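Long-range contacts in allantoin racemase (Pseudomonas fluorescens, PDB 5LG5), which interconverts the two enantiomers of allantoin and, as in related HyuE-family enzymes, probably also racemises 5-monosubstituted hydantoins: residues E[35-40]-E[55-60]; E[118-123]-E[139-144]. All blocks are in the same frame, centred on the assembly; numbering follows the deposited sequence.

Contact 1 of 2, residues E[35-40]-E[55-60]; sequences LTPYFG and IAVMDR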
ATOM      1  N   LEU E  35      -3.576  35.974 -11.284  1.00 16.91           N
ATOM      2  CA  LEU E  35      -3.450  35.844 -12.735  1.00 12.09           C
ATOM      3  C   LEU E  35      -4.497  34.907 -13.315  1.00 14.42           C
ATOM      4  O   LEU E  35      -4.798  33.856 -12.743  1.00 17.89           O
ATOM      5  CB  LEU E  35      -2.051  35.363 -13.112  1.00 13.29           C
ATOM      6  CG  LEU E  35      -0.883  36.240 -12.677  1.00 19.64           C
ATOM      7  CD1 LEU E  35       0.406  35.605 -13.134  1.00 14.67           C
ATOM      8  CD2 LEU E  35      -1.040  37.658 -13.265  1.00 14.39           C
ATOM      9  N   THR E  36      -5.047  35.300 -14.459  1.00 16.12           N
ATOM     10  CA  THR E  36      -5.957  34.457 -15.223  1.00 16.43           C
ATOM     11  C   THR E  36      -5.218  34.008 -16.476  1.00 18.24           C
ATOM     12  O   THR E  36      -4.636  34.836 -17.172  1.00 21.24           O
ATOM     13  CB  THR E  36      -7.230  35.231 -15.617  1.00 22.13           C
ATOM     14  OG1 THR E  36      -7.851  35.766 -14.435  1.00 18.41           O
ATOM     15  CG2 THR E  36      -8.216  34.313 -16.342  1.00 20.08           C
ATOM     16  N   PRO E  37      -5.208  32.692 -16.760  1.00 18.29           N
ATOM     17  CA  PRO E  37      -4.490  32.202 -17.949  1.00 16.47           C
ATOM     18  C   PRO E  37      -5.032  32.819 -19.232  1.00 19.03           C
ATOM     19  O   PRO E  37      -6.196  33.211 -19.241  1.00 18.57           O
ATOM     20  CB  PRO E  37      -4.790  30.695 -17.945  1.00 15.89           C
ATOM     21  CG  PRO E  37      -5.093  30.373 -16.506  1.00 18.19           C
ATOM     22  CD  PRO E  37      -5.812  31.597 -15.984  1.00 16.27           C
ATOM     23  N   TYR E  38      -4.223  32.882 -20.288  1.00 16.61           N
ATOM     24  CA  TYR E  38      -4.650  33.513 -21.537  1.00 20.74           C
ATOM     25  C   TYR E  38      -5.584  32.605 -22.326  1.00 23.18           C
ATOM     26  O   TYR E  38      -6.264  33.055 -23.252  1.00 23.82           O
ATOM     27  CB  TYR E  38      -3.445  33.859 -22.410  1.00 16.96           C
ATOM     28  CG  TYR E  38      -2.527  34.904 -21.835  1.00 18.57           C
ATOM     29  CD1 TYR E  38      -1.153  34.792 -21.991  1.00 22.01           C
ATOM     30  CD2 TYR E  38      -3.026  36.004 -21.149  1.00 19.82           C
ATOM     31  CE1 TYR E  38      -0.298  35.737 -21.478  1.00 23.32           C
ATOM     32  CE2 TYR E  38      -2.170  36.963 -20.622  1.00 16.90           C
ATOM     33  CZ  TYR E  38      -0.809  36.820 -20.796  1.00 20.91           C
ATOM     34  OH  TYR E  38       0.064  37.751 -20.285  1.00 26.10           O
ATOM     35  N   PHE E  39      -5.598  31.318 -21.979  1.00 20.95           N
ATOM     36  CA  PHE E  39      -6.514  30.374 -22.617  1.00 20.30           C
ATOM     37  C   PHE E  39      -6.923  29.254 -21.662  1.00 20.88           C
ATOM     38  O   PHE E  39      -6.468  29.204 -20.508  1.00 19.08           O
ATOM     39  CB  PHE E  39      -5.925  29.807 -23.906  1.00 22.71           C
ATOM     40  CG  PHE E  39      -4.671  29.017 -23.704  1.00 20.05           C
ATOM     41  CD1 PHE E  39      -3.439  29.650 -23.634  1.00 19.23           C
ATOM     42  CD2 PHE E  39      -4.727  27.630 -23.595  1.00 22.03           C
ATOM     43  CE1 PHE E  39      -2.274  28.917 -23.455  1.00 19.46           C
ATOM     44  CE2 PHE E  39      -3.570  26.882 -23.420  1.00 23.35           C
ATOM     45  CZ  PHE E  39      -2.340  27.528 -23.347  1.00 19.23           C
ATOM     46  N   GLY E  40      -7.798  28.374 -22.143  1.00 18.58           N
ATOM     47  CA  GLY E  40      -8.331  27.289 -21.334  1.00 17.70           C
ATOM     48  C   GLY E  40      -9.837  27.358 -21.156  1.00 20.49           C
ATOM     49  O   GLY E  40     -10.501  28.208 -21.758  1.00 21.79           O
ATOM     50  N   ILE E  55      -1.045  23.569 -19.080  1.00 10.98           N
ATOM     51  CA  ILE E  55      -0.235  24.316 -20.039  1.00 13.58           C
ATOM     52  C   ILE E  55      -0.557  25.791 -20.000  1.00 14.28           C
ATOM     53  O   ILE E  55       0.330  26.635 -20.095  1.00 15.85           O
ATOM     54  CB  ILE E  55      -0.458  23.804 -21.483  1.00 16.73           C
ATOM     55  CG1 ILE E  55       0.078  22.393 -21.608  1.00 18.03           C
ATOM     56  CG2 ILE E  55       0.293  24.672 -22.479  1.00 25.87           C
ATOM     57  CD1 ILE E  55       1.491  22.317 -21.086  1.00 20.76           C
ATOM     58  N   ALA E  56      -1.846  26.090 -19.888  1.00 15.15           N
ATOM     59  CA  ALA E  56      -2.309  27.471 -19.807  1.00 12.97           C
ATOM     60  C   ALA E  56      -1.674  28.195 -18.634  1.00 14.35           C
ATOM     61  O   ALA E  56      -1.211  29.324 -18.780  1.00 13.83           O
ATOM     62  CB  ALA E  56      -3.824  27.509 -19.699  1.00 12.23           C
ATOM     63  N   VAL E  57      -1.658  27.541 -17.472  1.00 14.76           N
ATOM     64  CA  VAL E  57      -1.101  28.141 -16.262  1.00 13.83           C
ATOM     65  C   VAL E  57       0.398  28.363 -16.417  1.00 14.22           C
ATOM     66  O   VAL E  57       0.923  29.429 -16.094  1.00 14.13           O
ATOM     67  CB  VAL E  57      -1.409  27.267 -15.004  1.00 15.74           C
ATOM     68  CG1 VAL E  57      -0.550  27.688 -13.815  1.00 13.06           C
ATOM     69  CG2 VAL E  57      -2.904  27.341 -14.650  1.00 12.86           C
ATOM     70  N   MET E  58       1.085  27.342 -16.919  1.00 13.28           N
ATOM     71  CA  MET E  58       2.518  27.443 -17.181  1.00 12.79           C
ATOM     72  C   MET E  58       2.822  28.596 -18.135  1.00 13.47           C
ATOM     73  O   MET E  58       3.711  29.416 -17.891  1.00 14.93           O
ATOM     74  CB  MET E  58       3.042  26.118 -17.753  1.00 14.48           C
ATOM     75  CG  MET E  58       3.245  25.019 -16.718  1.00 13.81           C
ATOM     76  SD  MET E  58       3.919  23.508 -17.457  1.00 16.50           S
ATOM     77  CE  MET E  58       2.449  22.501 -17.386  1.00 14.56           C
ATOM     78  N   ASP E  59       2.046  28.660 -19.206  1.00 14.14           N
ATOM     79  CA  ASP E  59       2.126  29.753 -20.173  1.00 17.58           C
ATOM     80  C   ASP E  59       1.954  31.130 -19.506  1.00 14.64           C
ATOM     81  O   ASP E  59       2.758  32.050 -19.700  1.00 12.67           O
ATOM     82  CB  ASP E  59       1.055  29.532 -21.253  1.00 15.88           C
ATOM     83  CG  ASP E  59       1.025  30.647 -22.294  1.00 21.85           C
ATOM     84  OD1 ASP E  59       0.022  31.402 -22.370  1.00 17.99           O
ATOM     85  OD2 ASP E  59       2.006  30.744 -23.052  1.00 13.53           O
ATOM     86  N   ARG E  60       0.919  31.250 -18.683  1.00 17.40           N
ATOM     87  CA  ARG E  60       0.577  32.520 -18.033  1.00 14.39           C
ATOM     88  C   ARG E  60       1.671  32.996 -17.091  1.00 14.43           C
ATOM     89  O   ARG E  60       1.979  34.185 -17.007  1.00 13.26           O
ATOM     90  CB  ARG E  60      -0.738  32.379 -17.264  1.00 15.21           C
ATOM     91  CG  ARG E  60      -1.367  33.692 -16.796  1.00 14.43           C
ATOM     92  CD  ARG E  60      -1.513  34.702 -17.929  1.00 17.31           C
ATOM     93  NE  ARG E  60      -1.621  36.089 -17.467  1.00 18.50           N
ATOM     94  CZ  ARG E  60      -0.599  36.890 -17.174  1.00 18.06           C
ATOM     95  NH1 ARG E  60       0.653  36.454 -17.248  1.00 15.10           N
ATOM     96  NH2 ARG E  60      -0.836  38.134 -16.786  1.00 19.65           N
TER
HETATM   97  O   HOH W   1      -2.145  31.256 -20.548  1.00 12.20           O

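Contact 2 of 2, residues E[118-123]-E[139-144]; sequences RTVPLI and VRASGM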
ATOM      1  N   ARG E 118     -17.356  13.821 -11.439  1.00 14.03           N
ATOM      2  CA  ARG E 118     -16.333  13.410 -12.396  1.00 13.99           C
ATOM      3  C   ARG E 118     -14.954  13.958 -12.072  1.00 12.14           C
ATOM      4  O   ARG E 118     -13.961  13.502 -12.645  1.00 12.62           O
ATOM      5  CB  ARG E 118     -16.749  13.778 -13.811  1.00 10.29           C
ATOM      6  CG  ARG E 118     -16.767  15.274 -14.081  1.00 14.23           C
ATOM      7  CD  ARG E 118     -17.095  15.552 -15.546  1.00 14.39           C
ATOM      8  NE  ARG E 118     -15.998  15.129 -16.413  1.00 13.95           N
ATOM      9  CZ  ARG E 118     -16.087  14.953 -17.728  1.00 17.14           C
ATOM     10  NH1 ARG E 118     -17.241  15.136 -18.356  1.00 14.67           N
ATOM     11  NH2 ARG E 118     -15.014  14.573 -18.411  1.00 13.16           N
ATOM     12  N   THR E 119     -14.899  14.938 -11.168  1.00 10.67           N
ATOM     13  CA  THR E 119     -13.628  15.513 -10.761  1.00 13.42           C
ATOM     14  C   THR E 119     -13.030  14.766  -9.577  1.00 13.08           C
ATOM     15  O   THR E 119     -11.842  14.906  -9.307  1.00 11.97           O
ATOM     16  CB  THR E 119     -13.746  17.011 -10.377  1.00 15.61           C
ATOM     17  OG1 THR E 119     -14.423  17.135  -9.119  1.00 19.62           O
ATOM     18  CG2 THR E 119     -14.510  17.772 -11.442  1.00 18.02           C
ATOM     19  N   VAL E 120     -13.852  13.956  -8.907  1.00  9.75           N
ATOM     20  CA  VAL E 120     -13.426  13.216  -7.713  1.00 10.93           C
ATOM     21  C   VAL E 120     -12.214  12.300  -7.959  1.00 13.08           C
ATOM     22  O   VAL E 120     -11.234  12.350  -7.202  1.00 11.02           O
ATOM     23  CB  VAL E 120     -14.606  12.424  -7.089  1.00 11.93           C
ATOM     24  CG1 VAL E 120     -14.097  11.323  -6.142  1.00 11.56           C
ATOM     25  CG2 VAL E 120     -15.543  13.374  -6.367  1.00 13.27           C
ATOM     26  N   PRO E 121     -12.268  11.464  -9.017  1.00 12.92           N
ATOM     27  CA  PRO E 121     -11.084  10.618  -9.226  1.00 13.03           C
ATOM     28  C   PRO E 121      -9.826  11.418  -9.585  1.00 12.93           C
ATOM     29  O   PRO E 121      -8.720  10.977  -9.270  1.00 11.50           O
ATOM     30  CB  PRO E 121     -11.511   9.671 -10.364  1.00 11.80           C
ATOM     31  CG  PRO E 121     -12.687  10.327 -11.012  1.00 12.69           C
ATOM     32  CD  PRO E 121     -13.382  11.082  -9.908  1.00 12.73           C
ATOM     33  N   LEU E 122      -9.993  12.579 -10.205  1.00 11.91           N
ATOM     34  CA  LEU E 122      -8.860  13.442 -10.522  1.00 12.10           C
ATOM     35  C   LEU E 122      -8.193  13.912  -9.216  1.00 12.35           C
ATOM     36  O   LEU E 122      -6.965  13.908  -9.079  1.00 11.76           O
ATOM     37  CB  LEU E 122      -9.312  14.657 -11.343  1.00 13.93           C
ATOM     38  CG  LEU E 122      -9.858  14.530 -12.784  1.00 13.96           C
ATOM     39  CD1 LEU E 122      -9.220  15.510 -13.761  1.00 18.86           C
ATOM     40  CD2 LEU E 122      -9.843  13.118 -13.313  1.00 12.37           C
ATOM     41  N   ILE E 123      -9.010  14.350  -8.263  1.00 10.22           N
ATOM     42  CA  ILE E 123      -8.491  14.783  -6.960  1.00 11.48           C
ATOM     43  C   ILE E 123      -7.852  13.624  -6.202  1.00  7.86           C
ATOM     44  O   ILE E 123      -6.764  13.764  -5.639  1.00 12.13           O
ATOM     45  CB  ILE E 123      -9.601  15.447  -6.131  1.00 12.95           C
ATOM     46  CG1 ILE E 123     -10.074  16.703  -6.872  1.00 12.62           C
ATOM     47  CG2 ILE E 123      -9.126  15.769  -4.703  1.00 11.65           C
ATOM     48  CD1 ILE E 123     -11.393  17.255  -6.371  1.00 13.62           C
ATOM     49  N   VAL E 139     -13.106  11.868  -0.774  1.00 11.50           N
ATOM     50  CA  VAL E 139     -13.295  13.027  -1.616  1.00  9.52           C
ATOM     51  C   VAL E 139     -14.725  12.972  -2.093  1.00 10.25           C
ATOM     52  O   VAL E 139     -15.132  11.995  -2.722  1.00 12.96           O
ATOM     53  CB  VAL E 139     -12.334  13.008  -2.813  1.00 11.37           C
ATOM     54  CG1 VAL E 139     -12.593  14.228  -3.753  1.00  7.50           C
ATOM     55  CG2 VAL E 139     -10.906  12.971  -2.312  1.00  8.39           C
ATOM     56  N   ARG E 140     -15.500  13.998  -1.770  1.00  7.94           N
ATOM     57  CA  ARG E 140     -16.924  13.987  -2.077  1.00 11.19           C
ATOM     58  C   ARG E 140     -17.325  15.147  -2.961  1.00 12.24           C
ATOM     59  O   ARG E 140     -16.819  16.263  -2.813  1.00 12.66           O
ATOM     60  CB  ARG E 140     -17.746  14.054  -0.794  1.00 12.84           C
ATOM     61  CG  ARG E 140     -17.636  12.838   0.071  1.00 15.17           C
ATOM     62  CD  ARG E 140     -18.625  12.934   1.204  1.00 19.92           C
ATOM     63  NE  ARG E 140     -18.878  11.624   1.768  1.00 26.90           N
ATOM     64  CZ  ARG E 140     -19.991  10.939   1.557  1.00 23.20           C
ATOM     65  NH1 ARG E 140     -20.959  11.471   0.822  1.00 26.66           N
ATOM     66  NH2 ARG E 140     -20.137   9.741   2.103  1.00 23.04           N
ATOM     67  N   ALA E 141     -18.275  14.887  -3.848  1.00 10.66           N
ATOM     68  CA  ALA E 141     -18.759  15.915  -4.751  1.00 15.32           C
ATOM     69  C   ALA E 141     -20.089  16.477  -4.264  1.00 12.75           C
ATOM     70  O   ALA E 141     -20.997  15.733  -3.924  1.00 12.09           O
ATOM     71  CB  ALA E 141     -18.908  15.349  -6.164  1.00 13.12           C
ATOM     72  N   SER E 142     -20.205  17.795  -4.260  1.00 16.12           N
ATOM     73  CA  SER E 142     -21.459  18.432  -3.893  1.00 19.76           C
ATOM     74  C   SER E 142     -22.507  18.207  -4.985  1.00 19.97           C
ATOM     75  O   SER E 142     -23.703  18.219  -4.710  1.00 17.69           O
ATOM     76  CB  SER E 142     -21.230  19.922  -3.639  1.00 18.06           C
ATOM     77  OG  SER E 142     -20.828  20.565  -4.827  1.00 21.22           O
ATOM     78  N   GLY E 143     -22.057  18.041  -6.229  1.00 21.91           N
ATOM     79  CA  GLY E 143     -22.962  17.822  -7.346  1.00 18.02           C
ATOM     80  C   GLY E 143     -23.301  19.115  -8.069  1.00 20.83           C
ATOM     81  O   GLY E 143     -24.168  19.153  -8.948  1.00 24.33           O
ATOM     82  N   MET E 144     -22.601  20.178  -7.705  1.00 16.95           N
ATOM     83  CA  MET E 144     -22.817  21.479  -8.320  1.00 25.39           C
ATOM     84  C   MET E 144     -21.585  21.868  -9.117  1.00 25.62           C
ATOM     85  O   MET E 144     -20.463  21.715  -8.631  1.00 24.23           O
ATOM     86  CB  MET E 144     -23.057  22.549  -7.252  1.00 27.86           C
ATOM     87  CG  MET E 144     -23.933  22.112  -6.101  1.00 29.03           C
ATOM     88  SD  MET E 144     -25.440  23.083  -6.004  1.00 38.89           S
ATOM     89  CE  MET E 144     -26.321  22.461  -7.427  1.00 32.56           C
TER

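Contact 1 of 2, residues E[35-40]-E[55-60]
In the N-terminal Rossmann-like half of this Asp/Glu/hydantoin racemase fold, the loop leaving edge strand 31-35 lies against helix 47-63, with Tyr-38 and Arg-60 stacked on its outer side and Phe-39 over Ala-56 further in. Arg-60 runs beneath the tyrosine ring. Its CD sits 3.6 Å from the centroid of the Tyr-38 ring, almost on the ring normal, a CH-pi contact over the face. The bend at chi2 (52°) turns the arginine chain so that CD and the guanidinium lie along the Tyr-38 ring, with 15° between guanidinium and ring planes. Tyr-38 OH stands over the middle of one guanidinium face, 3.3 Å from Arg-60 CZ, while Leu-35 CD2 lies on the opposite side, 3.6 Å from Arg-60 NH2. Thr-36 O lies at the guanidinium edge, 3.3 Å from Arg-60 NE. The loop joins strand 31-35 to the short strand 40-41; helix 47-63, which follows, packs back on it, and Pro-37 fills the corner: its CB meets Ala-56 CB and its CG lies beside Val-57 CG2. With chi1 at 63°, CG of Phe-39 stands between the backbone N and carbonyl carbon, which lays the ring over the helix. Ala-56 CB lies over one face, off centre, 3.9 Å from the Phe-39 centroid, a CH-pi contact, and Ile-55 CG2 touches the rim in plane. Trp-236 of a second subunit also packs on Phe-39, and Gly-40 enters an antiparallel sheet with that chain. Between the two aromatic residues a water joins loop to helix, accepting from Tyr-38 N at 2.7 Å and donating to Ala-56 O and to Asp-59 OD1. It thus takes up the loop amide and ties the carboxylate to it. The same Asp-59 OD1 approaches the edge of the Phe-39 ring, 3.6 Å from CE1.

Contact 2 of 2, residues E[118-123]-E[139-144]
Val-120 and Val-139 face each other across the gap between the first turn of helix 120-129 and strand 136-141, their side chains lying alongside but running opposite ways. Val-120 CG2 comes within 4.0 Å of Val-139 CG1, and its other methyl, CG1, rests 3.6 Å from the strand carbonyl Val-139 O. The same CG2 reaches along the strand to Ala-141 CB at 3.9 Å. One turn further on, Ile-123 CG2 meets Val-139 CG1, also at 3.9 Å. Val-139 CG1, anti to its own backbone N (chi1 177°), therefore touches both helix residues. Val-139 and Ala-141, two apart on the strand, turn the same side to the helix, whereas Arg-140 points the other way and forms a salt bridge with Asp-171 on helix 153-171; its backbone bonds to Val-112 and Thr-114 of strand 110-114.

Beside it, Thr-114 packs on Val-120, Ile-123 and Ala-141, completing the beta-alpha-beta unit 110-114, 120-129, 136-141. Thr-119, just before Val-120, bonds through OG1 to Leu-116 O and Thr-114 OG1. Arg-118 reaches a second subunit, where it forms a salt bridge with Glu-86, and Arg-223 of that chain packs on Val-120. With no hydrogen bond across the two segments, the contact between them is van der Waals packing, mostly of aliphatic side chains, and so depends on shape fit rather than directed bonds.

Overall arrangement
From the N terminus, strand 31-35 ends and its loop is closed by contact 1 when the chain returns along helix 47-63. That closure is complete before contact 2 begins. The two are in series, neither nested nor crossed. Each belongs to a different four-stranded parallel sheet with strand order 2-1-3-4, and each involves an edge strand of that sheet, the second in its chain order: contact 1 where the chain leaves strand 31-35 for the loop to strand 40-41, contact 2 where the beginning of helix 120-129 meets the C-terminal end of strand 136-141, closing the helix-to-strand crossover. Their centres lie about 23 Å apart without touching, and both reach a second subunit.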